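Local structure of prophenoloxidase b (Marsupenaeus japonicus, 3WKY) at residues K156-N161 with D469-H474; K152-S157 with T164-E169; F455-S458 with D462-L465. The protein is the proenzyme of a type 3 copper phenoloxidase, probably hydroxylating monophenols and oxidising o-diphenols in the hemolymph. All coordinates share one frame; numbering follows the deposited sequence.

Contact 1. Residues K156-N161 with D469-H474; sequences KSAIIN and DNITVH. With NAG (2-acetamido-2-deoxy-beta-D-glucopyranose), chain H; NAG (2-acetamido-2-deoxy-beta-D-glucopyranose), chain C; EDO (1,2-ethanediol), chain L.
A158 meets I471 methyl to methyl, near the end of helix 145-160. Its CB lies 4.0 Å from I471 CD1. I159, one residue on, has the largest share of the contact. With CG2 anti to the backbone N (chi1 -68° for CG1), both branches of I159 reach D469: I159 CG2 is 3.7 Å from D469 CG, and I159 CD1 is 3.7 Å from D469 OD2. These are van der Waals contacts. I159 CD1 also touches I471 CG2 at 3.9 Å, and the two isoleucines cross at about a right angle. I471 thus divides its branches, CD1 to A158 and CG2 to I159. Cutting I159 back to an alanine removes both methyls, and I471 CG2 and the D469 carboxylate would probably lose their packing partner. N161, the first residue past the helix, bonds S157 O through both its ND2, at 3.0 Å, and its backbone N.

The polar end of D469 is satisfied outside this pair. OD2 accepts from K466 N, and OD1 forms a salt bridge with K466 of the second subunit, which also packs on I159. On the far side, N470 ND2 is bonded covalently to one N-acetylglucosamine. T472 OG1, in one of two modelled conformers and so less certainly, accepts from N2 of another at 3.1 Å. N470, I471 and T472 form an N-glycosylation sequon. The arrangement is a helix end packed on the start of a sheet strand, joining the copper-containing and Ig-like parts of the hemocyanin-type fold beside a subunit interface.

Contact 2. Residues K152-S157 with T164-E169; sequences KKLAKS and TEVVVE. With NAG (2-acetamido-2-deoxy-beta-D-glucopyranose), chain H.
No aromatic ring lies between L154 and V166; this is aliphatic packing, and the flat groups nearby are a peptide carbonyl and a carboxylate. L154 CD2 comes to 4.2 Å from the carbonyl oxygen of V167, a loose contact. The E165 carboxylate takes no part in the packing. Its OE1 accepts a hydrogen bond from H474 NE2.

The motif is a helix laid over a strand that is outermost, within this chain, in a mixed sheet. Helix 145-160 turns back through a short loop into strand 165-169. The axes of helix segment 152-157 and strand 165-169 run nearly antiparallel, at 157°, and approach to 8.6 Å. Strand 165-169 pairs in parallel with strand 472-481, through backbone bonds of V166 and V168 to H474. V166 and V168 point their CB atoms to the helix, while V167 points the other way, where it touches H474 and K476.

L154 is the helix residue that bridges the gap. Its chi1 of -93° is off the usual staggered value, and its CB, CG and CD2 all lie against V166 CG2. It crosses V166 at about a right angle and also reaches V168, with its CD2 4.4 Å from V168 CG2. Earlier in the helix, I147, K150 and A151 pack on V168 too. Most of the touching falls on one branch of V166: CG2, anti to the backbone N, sits 3.8 Å from L154 CD2 and 3.6 Å from L154 CB.

Contact 3. Residues F455-S458 with D462-L465; sequences FNSS and DFRL. With NAG (2-acetamido-2-deoxy-beta-D-glucopyranose), chain C; EDO (1,2-ethanediol), chain L.
F463 meets two serine hydroxyls, and these three residues account for most of the buried surface. S457 OG approaches F463 CE2 to 3.4 Å. S458 OG lies 3.9 Å from F463 CD2. Both oxygens come in obliquely to the ring. With CG anti to the carbonyl carbon (chi1 -73°), the F463 ring reaches S457 and S458, and it also packs on V473 and on A151, K152 and A155 of helix 145-160.

The hydroxyls are held by strand 472-481. S457 OG is hydrogen-bonded to V473 O and S458 OG to V473 N, so the two serines bind both backbone groups of one residue. S458 OG also donates to O1 of an ethanediol at 3.0 Å. F463 N donates to the same O1 at 3.2 Å, almost straight at 174°. This molecule, probably from the crystallisation liquor, joins the two arms of the turn.

An Asx turn shapes each arm. N456 OD1 accepts from S458 N at 3.0 Å, while N456 ND2 carries a covalently bound N-acetylglucosamine. D462 OD1 accepts from R464 N, and D462 OD2 forms a salt bridge with R464 NH1 at 2.6 Å. No direct hydrogen bond spans the two arms. This implies that they meet by packing of the ring on the hydroxyls, which V473 holds in place; the ethanediol bridge is probably incidental.

Overall arrangement
The three contacts surround the start of strand 472-481 at one end of the mixed sheet. Contacts 1 and 2 share helix 145-160: contact 1 uses its end and contact 2 the turns before. Strand 472-481 lies between strands 165-169 and 445-456, so V473 bonds to the serines of contact 3 and packs on V166 of contact 2. Contacts 1 and 3 are buried, whereas contact 2 is partly buried at the sheet edge. Contact 2 is mainly aliphatic, contact 1 adds a carboxylate to its methyl packing, and contact 3 brings hydroxyls to a ring. L465 packs on K156, so contact 3 also touches the helix shared by the other two.

Contact 1. Residues K156-N161 with D469-H474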
loop_
_atom_site.group_PDB
_atom_site.type_symbol
_atom_site.label_atom_id
_atom_site.label_comp_id
_atom_site.label_asym_id
_atom_site.label_seq_id
_atom_site.Cartn_x
_atom_site.Cartn_y
_atom_site.Cartn_z
ATOM N N LYS A 156 19.991 -46.885 20.967
ATOM C CA LYS A 156 21.359 -47.318 20.682
ATOM C C LYS A 156 22.139 -47.600 21.966
ATOM O O LYS A 156 22.839 -48.609 22.068
ATOM C CB LYS A 156 22.097 -46.272 19.833
ATOM C CG LYS A 156 23.518 -46.683 19.433
ATOM C CD LYS A 156 24.104 -45.752 18.370
ATOM C CE LYS A 156 25.473 -46.228 17.900
ATOM N NZ LYS A 156 26.048 -45.344 16.839
ATOM N N SER A 157 22.009 -46.707 22.943
ATOM C CA SER A 157 22.672 -46.874 24.232
ATOM C C SER A 157 22.107 -48.060 24.994
ATOM O O SER A 157 22.856 -48.853 25.560
ATOM C CB SER A 157 22.532 -45.610 25.080
ATOM O OG SER A 157 23.262 -44.542 24.520
ATOM N N ALA A 158 20.783 -48.169 25.015
ATOM C CA ALA A 158 20.114 -49.254 25.724
ATOM C C ALA A 158 20.585 -50.617 25.225
ATOM O O ALA A 158 20.888 -51.504 26.021
ATOM C CB ALA A 158 18.604 -49.134 25.583
ATOM N N ILE A 159 20.637 -50.773 23.906
ATOM C CA ILE A 159 21.060 -52.022 23.288
ATOM C C ILE A 159 22.479 -52.382 23.732
ATOM O O ILE A 159 22.772 -53.536 24.054
ATOM C CB ILE A 159 20.989 -51.923 21.750
ATOM C CG1 ILE A 159 19.530 -51.822 21.286
ATOM C CG2 ILE A 159 21.679 -53.108 21.091
ATOM C CD1 ILE A 159 19.371 -51.551 19.790
ATOM N N ILE A 160 23.348 -51.379 23.764
ATOM C CA ILE A 160 24.731 -51.558 24.190
ATOM C C ILE A 160 24.826 -52.007 25.651
ATOM O O ILE A 160 25.620 -52.887 25.984
ATOM C CB ILE A 160 25.549 -50.264 23.954
ATOM C CG1 ILE A 160 25.932 -50.153 22.474
ATOM C CG2 ILE A 160 26.786 -50.223 24.840
ATOM C CD1 ILE A 160 26.366 -48.765 22.045
ATOM N N ASN A 161 24.001 -51.418 26.512
ATOM C CA ASN A 161 24.012 -51.764 27.930
ATOM C C ASN A 161 22.974 -52.820 28.307
ATOM O O ASN A 161 22.551 -52.900 29.462
ATOM C CB ASN A 161 23.862 -50.509 28.794
ATOM C CG ASN A 161 25.038 -49.558 28.645
ATOM O OD1 ASN A 161 26.018 -49.639 29.389
ATOM N ND2 ASN A 161 24.950 -48.655 27.672
ATOM N N ASP A 469 18.800 -57.743 18.066
ATOM C CA ASP A 469 18.577 -56.800 19.157
ATOM C C ASP A 469 17.143 -56.872 19.657
ATOM O O ASP A 469 16.206 -57.032 18.873
ATOM C CB ASP A 469 18.886 -55.370 18.721
ATOM C CG ASP A 469 20.329 -55.183 18.328
ATOM O OD1 ASP A 469 21.173 -55.992 18.772
ATOM O OD2 ASP A 469 20.620 -54.226 17.578
ATOM N N ASN A 470 16.989 -56.755 20.970
ATOM C CA ASN A 470 15.687 -56.776 21.614
ATOM C C ASN A 470 15.465 -55.413 22.258
ATOM O O ASN A 470 15.966 -55.141 23.355
ATOM C CB ASN A 470 15.666 -57.890 22.665
ATOM C CG ASN A 470 14.367 -57.958 23.438
ATOM O OD1 ASN A 470 13.312 -57.544 22.955
ATOM N ND2 ASN A 470 14.442 -58.499 24.656
ATOM N N ILE A 471 14.737 -54.542 21.563
ATOM C CA ILE A 471 14.552 -53.175 22.038
ATOM C C ILE A 471 13.127 -52.678 21.789
ATOM O O ILE A 471 12.558 -52.889 20.715
ATOM C CB ILE A 471 15.596 -52.217 21.404
ATOM C CG1 ILE A 471 15.439 -50.795 21.948
ATOM C CG2 ILE A 471 15.495 -52.231 19.888
ATOM C CD1 ILE A 471 15.578 -50.692 23.458
ATOM N N THR A 472 12.546 -52.063 22.814
ATOM C CA THR A 472 11.220 -51.458 22.722
ATOM C C THR A 472 11.309 -50.005 23.167
ATOM O O THR A 472 11.876 -49.713 24.222
ATOM C CB THR A 472 10.198 -52.185 23.621
ATOM O OG1 THR A 472 9.959 -53.503 23.112
ATOM C CG2 THR A 472 8.872 -51.420 23.670
ATOM N N VAL A 473 10.747 -49.103 22.369
ATOM C CA VAL A 473 10.762 -47.693 22.723
ATOM C C VAL A 473 9.350 -47.254 23.055
ATOM O O VAL A 473 8.457 -47.289 22.202
ATOM C CB VAL A 473 11.329 -46.823 21.587
ATOM C CG1 VAL A 473 11.214 -45.349 21.943
ATOM C CG2 VAL A 473 12.784 -47.191 21.322
ATOM N N HIS A 474 9.151 -46.870 24.309
ATOM C CA HIS A 474 7.869 -46.342 24.748
ATOM C C HIS A 474 7.912 -44.827 24.620
ATOM O O HIS A 474 8.955 -44.207 24.866
ATOM C CB HIS A 474 7.591 -46.744 26.198
ATOM C CG HIS A 474 7.461 -48.222 26.399
ATOM N ND1 HIS A 474 6.348 -48.930 25.997
ATOM C CD2 HIS A 474 8.299 -49.124 26.963
ATOM C CE1 HIS A 474 6.509 -50.208 26.300
ATOM N NE2 HIS A 474 7.683 -50.351 26.887
HETATM C C1 NAG H . 13.152 -58.853 25.193
HETATM C C2 NAG H . 12.865 -60.338 25.472
HETATM C C3 NAG H . 11.728 -60.633 26.462
HETATM C C4 NAG H . 11.513 -59.527 27.486
HETATM C C5 NAG H . 11.518 -58.199 26.747
HETATM C C6 NAG H . 11.080 -57.022 27.614
HETATM C C7 NAG H . 13.400 -61.780 23.579
HETATM C C8 NAG H . 12.890 -62.461 22.342
HETATM N N2 NAG H . 12.541 -60.983 24.210
HETATM O O3 NAG H . 12.005 -61.839 27.139
HETATM O O4 NAG H . 10.283 -59.717 28.152
HETATM O O5 NAG H . 12.830 -58.005 26.277
HETATM O O6 NAG H . 12.201 -56.396 28.193
HETATM O O7 NAG H . 14.554 -61.963 23.963
HETATM C C1 NAG C . 6.325 -53.315 21.616
HETATM C C2 NAG C . 6.340 -54.644 22.377
HETATM C C3 NAG C . 7.055 -55.710 21.566
HETATM C C4 NAG C . 6.436 -55.861 20.181
HETATM C C5 NAG C . 6.090 -54.538 19.489
HETATM C C6 NAG C . 4.876 -54.783 18.596
HETATM C C7 NAG C . 6.423 -54.607 24.835
HETATM C C8 NAG C . 7.269 -54.265 26.025
HETATM N N2 NAG C . 7.023 -54.507 23.649
HETATM O O3 NAG C . 6.982 -56.935 22.266
HETATM O O4 NAG C . 7.345 -56.569 19.364
HETATM O O5 NAG C . 5.717 -53.474 20.351
HETATM O O6 NAG C . 5.238 -54.860 17.239
HETATM O O7 NAG C . 5.250 -54.950 24.976
HETATM C C1 EDO L . 10.962 -52.289 16.504
HETATM O O1 EDO L . 11.690 -51.755 17.632
HETATM C C2 EDO L . 10.570 -53.755 16.675
HETATM O O2 EDO L . 11.733 -54.580 16.526
#

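Contact 2. Residues K152-S157 with T164-E169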
loop_
_atom_site.group_PDB
_atom_site.type_symbol
_atom_site.label_atom_id
_atom_site.label_comp_id
_atom_site.label_asym_id
_atom_site.label_seq_id
_atom_site.Cartn_x
_atom_site.Cartn_y
_atom_site.Cartn_z
ATOM N N LYS A 152 16.096 -42.666 19.204
ATOM C CA LYS A 152 17.063 -43.491 18.464
ATOM C C LYS A 152 18.396 -43.537 19.200
ATOM O O LYS A 152 19.076 -44.564 19.229
ATOM C CB LYS A 152 17.248 -42.967 17.036
ATOM C CG LYS A 152 15.967 -43.033 16.231
ATOM C CD LYS A 152 16.144 -42.645 14.775
ATOM C CE LYS A 152 14.950 -43.170 13.970
ATOM N NZ LYS A 152 14.960 -42.754 12.542
ATOM N N LYS A 153 18.746 -42.400 19.791
ATOM C CA LYS A 153 19.941 -42.279 20.610
ATOM C C LYS A 153 19.837 -43.185 21.837
ATOM O O LYS A 153 20.724 -44.000 22.100
ATOM C CB LYS A 153 20.084 -40.825 21.047
ATOM C CG LYS A 153 21.443 -40.424 21.563
ATOM C CD LYS A 153 21.466 -38.912 21.753
ATOM C CE LYS A 153 22.833 -38.396 22.163
ATOM N NZ LYS A 153 22.887 -36.910 22.054
ATOM N N LEU A 154 18.746 -43.029 22.579
ATOM C CA LEU A 154 18.491 -43.810 23.783
ATOM C C LEU A 154 18.401 -45.305 23.485
ATOM O O LEU A 154 18.827 -46.130 24.292
ATOM C CB LEU A 154 17.205 -43.325 24.461
ATOM C CG LEU A 154 17.332 -42.268 25.562
ATOM C CD1 LEU A 154 18.248 -41.136 25.152
ATOM C CD2 LEU A 154 15.961 -41.725 25.941
ATOM N N ALA A 155 17.841 -45.648 22.328
ATOM C CA ALA A 155 17.756 -47.040 21.905
ATOM C C ALA A 155 19.152 -47.621 21.694
ATOM O O ALA A 155 19.455 -48.714 22.179
ATOM C CB ALA A 155 16.928 -47.169 20.633
ATOM N N LYS A 156 19.991 -46.885 20.967
ATOM C CA LYS A 156 21.359 -47.318 20.682
ATOM C C LYS A 156 22.139 -47.600 21.966
ATOM O O LYS A 156 22.839 -48.609 22.068
ATOM C CB LYS A 156 22.097 -46.272 19.833
ATOM C CG LYS A 156 23.518 -46.683 19.433
ATOM C CD LYS A 156 24.104 -45.752 18.370
ATOM C CE LYS A 156 25.473 -46.228 17.900
ATOM N NZ LYS A 156 26.048 -45.344 16.839
ATOM N N SER A 157 22.009 -46.707 22.943
ATOM C CA SER A 157 22.672 -46.874 24.232
ATOM C C SER A 157 22.107 -48.060 24.994
ATOM O O SER A 157 22.856 -48.853 25.560
ATOM C CB SER A 157 22.532 -45.610 25.080
ATOM O OG SER A 157 23.262 -44.542 24.520
ATOM N N THR A 164 16.383 -53.582 27.499
ATOM C CA THR A 164 15.430 -53.941 26.452
ATOM C C THR A 164 14.275 -52.948 26.305
ATOM O O THR A 164 13.497 -53.030 25.352
ATOM C CB THR A 164 14.854 -55.347 26.677
ATOM O OG1 THR A 164 14.195 -55.391 27.948
ATOM C CG2 THR A 164 15.962 -56.385 26.652
ATOM N N GLU A 165 14.156 -52.023 27.252
ATOM C CA GLU A 165 13.106 -51.012 27.194
ATOM C C GLU A 165 13.654 -49.617 27.443
ATOM O O GLU A 165 14.536 -49.421 28.282
ATOM C CB GLU A 165 11.999 -51.308 28.210
ATOM C CG GLU A 165 11.232 -52.589 27.956
ATOM C CD GLU A 165 10.075 -52.770 28.918
ATOM O OE1 GLU A 165 9.082 -52.019 28.807
ATOM O OE2 GLU A 165 10.164 -53.659 29.790
ATOM N N VAL A 166 13.129 -48.648 26.705
ATOM C CA VAL A 166 13.426 -47.251 26.975
ATOM C C VAL A 166 12.125 -46.454 26.879
ATOM O O VAL A 166 11.205 -46.835 26.153
ATOM C CB VAL A 166 14.500 -46.696 26.012
ATOM C CG1 VAL A 166 13.996 -46.700 24.586
ATOM C CG2 VAL A 166 14.915 -45.301 26.418
ATOM N N VAL A 167 12.033 -45.373 27.644
ATOM C CA VAL A 167 10.882 -44.485 27.569
ATOM C C VAL A 167 11.394 -43.087 27.282
ATOM O O VAL A 167 12.350 -42.631 27.913
ATOM C CB VAL A 167 10.076 -44.487 28.879
ATOM C CG1 VAL A 167 8.888 -43.539 28.776
ATOM C CG2 VAL A 167 9.596 -45.891 29.211
ATOM N N VAL A 168 10.792 -42.416 26.307
ATOM C CA VAL A 168 11.108 -41.014 26.068
ATOM C C VAL A 168 9.825 -40.190 26.187
ATOM O O VAL A 168 8.736 -40.696 25.906
ATOM C CB VAL A 168 11.808 -40.800 24.701
ATOM C CG1 VAL A 168 10.830 -40.950 23.548
ATOM C CG2 VAL A 168 12.481 -39.450 24.659
ATOM N N GLU A 169 9.946 -38.939 26.629
ATOM C CA GLU A 169 8.775 -38.077 26.771
ATOM C C GLU A 169 9.035 -36.625 26.377
ATOM O O GLU A 169 10.185 -36.202 26.259
ATOM C CB GLU A 169 8.212 -38.160 28.189
ATOM C CG GLU A 169 8.956 -37.356 29.232
ATOM C CD GLU A 169 8.213 -37.328 30.558
ATOM O OE1 GLU A 169 8.763 -37.835 31.560
ATOM O OE2 GLU A 169 7.077 -36.801 30.596
HETATM C C1 NAG H . 13.152 -58.853 25.193
HETATM C C2 NAG H . 12.865 -60.338 25.472
HETATM C C3 NAG H . 11.728 -60.633 26.462
HETATM C C4 NAG H . 11.513 -59.527 27.486
HETATM C C5 NAG H . 11.518 -58.199 26.747
HETATM C C6 NAG H . 11.080 -57.022 27.614
HETATM C C7 NAG H . 13.400 -61.780 23.579
HETATM C C8 NAG H . 12.890 -62.461 22.342
HETATM N N2 NAG H . 12.541 -60.983 24.210
HETATM O O3 NAG H . 12.005 -61.839 27.139
HETATM O O4 NAG H . 10.283 -59.717 28.152
HETATM O O5 NAG H . 12.830 -58.005 26.277
HETATM O O6 NAG H . 12.201 -56.396 28.193
HETATM O O7 NAG H . 14.554 -61.963 23.963
#

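Contact 3. Residues F455-S458 with D462-L465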
loop_
_atom_site.group_PDB
_atom_site.type_symbol
_atom_site.label_atom_id
_atom_site.label_comp_id
_atom_site.label_asym_id
_atom_site.label_seq_id
_atom_site.Cartn_x
_atom_site.Cartn_y
_atom_site.Cartn_z
ATOM N N PHE A 455 2.618 -45.116 24.875
ATOM C CA PHE A 455 2.393 -46.194 23.915
ATOM C C PHE A 455 3.699 -46.797 23.402
ATOM O O PHE A 455 4.767 -46.186 23.504
ATOM C CB PHE A 455 1.510 -45.741 22.745
ATOM C CG PHE A 455 2.160 -44.735 21.836
ATOM C CD1 PHE A 455 2.112 -43.382 22.135
ATOM C CD2 PHE A 455 2.804 -45.142 20.672
ATOM C CE1 PHE A 455 2.707 -42.449 21.300
ATOM C CE2 PHE A 455 3.404 -44.213 19.831
ATOM C CZ PHE A 455 3.351 -42.862 20.151
ATOM N N ASN A 456 3.588 -48.004 22.852
ATOM C CA ASN A 456 4.720 -48.749 22.306
ATOM C C ASN A 456 4.933 -48.369 20.833
ATOM O O ASN A 456 4.125 -48.715 19.968
ATOM C CB ASN A 456 4.437 -50.256 22.457
ATOM C CG ASN A 456 5.613 -51.142 22.050
ATOM O OD1 ASN A 456 6.549 -50.700 21.375
ATOM N ND2 ASN A 456 5.558 -52.417 22.465
ATOM N N SER A 457 6.021 -47.664 20.543
ATOM C CA SER A 457 6.255 -47.183 19.182
ATOM C C SER A 457 6.968 -48.198 18.298
ATOM O O SER A 457 7.106 -47.986 17.094
ATOM C CB SER A 457 7.044 -45.870 19.195
ATOM O OG SER A 457 8.365 -46.049 19.680
ATOM N N SER A 458 7.392 -49.312 18.887
ATOM C CA SER A 458 8.200 -50.292 18.161
ATOM C C SER A 458 7.423 -51.090 17.117
ATOM O O SER A 458 8.005 -51.796 16.303
ATOM C CB SER A 458 8.932 -51.207 19.141
ATOM O OG SER A 458 9.960 -50.482 19.793
ATOM N N ASP A 462 11.434 -49.484 13.592
ATOM C CA ASP A 462 12.386 -50.525 13.953
ATOM C C ASP A 462 13.622 -49.894 14.579
ATOM O O ASP A 462 14.466 -49.348 13.871
ATOM C CB ASP A 462 12.776 -51.323 12.706
ATOM C CG ASP A 462 13.510 -52.616 13.039
ATOM O OD1 ASP A 462 13.935 -52.788 14.200
ATOM O OD2 ASP A 462 13.664 -53.457 12.129
ATOM N N PHE A 463 13.737 -49.975 15.898
ATOM C CA PHE A 463 14.856 -49.345 16.600
ATOM C C PHE A 463 16.093 -50.245 16.737
ATOM O O PHE A 463 17.089 -49.836 17.333
ATOM C CB PHE A 463 14.421 -48.864 17.983
ATOM C CG PHE A 463 13.536 -47.642 17.964
ATOM C CD1 PHE A 463 14.086 -46.368 17.897
ATOM C CD2 PHE A 463 12.156 -47.767 18.042
ATOM C CE1 PHE A 463 13.275 -45.235 17.898
ATOM C CE2 PHE A 463 11.338 -46.639 18.046
ATOM C CZ PHE A 463 11.899 -45.375 17.973
ATOM N N ARG A 464 16.027 -51.459 16.193
ATOM C CA ARG A 464 17.166 -52.379 16.235
ATOM C C ARG A 464 18.351 -51.867 15.419
ATOM O O ARG A 464 18.179 -51.319 14.327
ATOM C CB ARG A 464 16.770 -53.762 15.709
ATOM C CG ARG A 464 15.797 -54.530 16.595
ATOM C CD ARG A 464 14.716 -55.190 15.756
ATOM N NE ARG A 464 15.151 -56.390 15.051
ATOM C CZ ARG A 464 14.804 -56.703 13.803
ATOM N NH1 ARG A 464 14.033 -55.895 13.092
ATOM N NH2 ARG A 464 15.243 -57.829 13.258
ATOM N N LEU A 465 19.554 -52.051 15.952
ATOM C CA LEU A 465 20.769 -51.803 15.186
ATOM C C LEU A 465 21.015 -52.993 14.268
ATOM O O LEU A 465 21.277 -52.836 13.073
ATOM C CB LEU A 465 21.952 -51.597 16.124
ATOM C CG LEU A 465 21.960 -50.228 16.802
ATOM C CD1 LEU A 465 22.997 -50.167 17.914
ATOM C CD2 LEU A 465 22.221 -49.143 15.766
HETATM C C1 NAG C . 6.325 -53.315 21.616
HETATM C C2 NAG C . 6.340 -54.644 22.377
HETATM C C3 NAG C . 7.055 -55.710 21.566
HETATM C C4 NAG C . 6.436 -55.861 20.181
HETATM C C5 NAG C . 6.090 -54.538 19.489
HETATM C C6 NAG C . 4.876 -54.783 18.596
HETATM C C7 NAG C . 6.423 -54.607 24.835
HETATM C C8 NAG C . 7.269 -54.265 26.025
HETATM N N2 NAG C . 7.023 -54.507 23.649
HETATM O O3 NAG C . 6.982 -56.935 22.266
HETATM O O4 NAG C . 7.345 -56.569 19.364
HETATM O O5 NAG C . 5.717 -53.474 20.351
HETATM O O6 NAG C . 5.238 -54.860 17.239
HETATM O O7 NAG C . 5.250 -54.950 24.976
HETATM C C1 EDO L . 10.962 -52.289 16.504
HETATM O O1 EDO L . 11.690 -51.755 17.632
HETATM C C2 EDO L . 10.570 -53.755 16.675
HETATM O O2 EDO L . 11.733 -54.580 16.526
#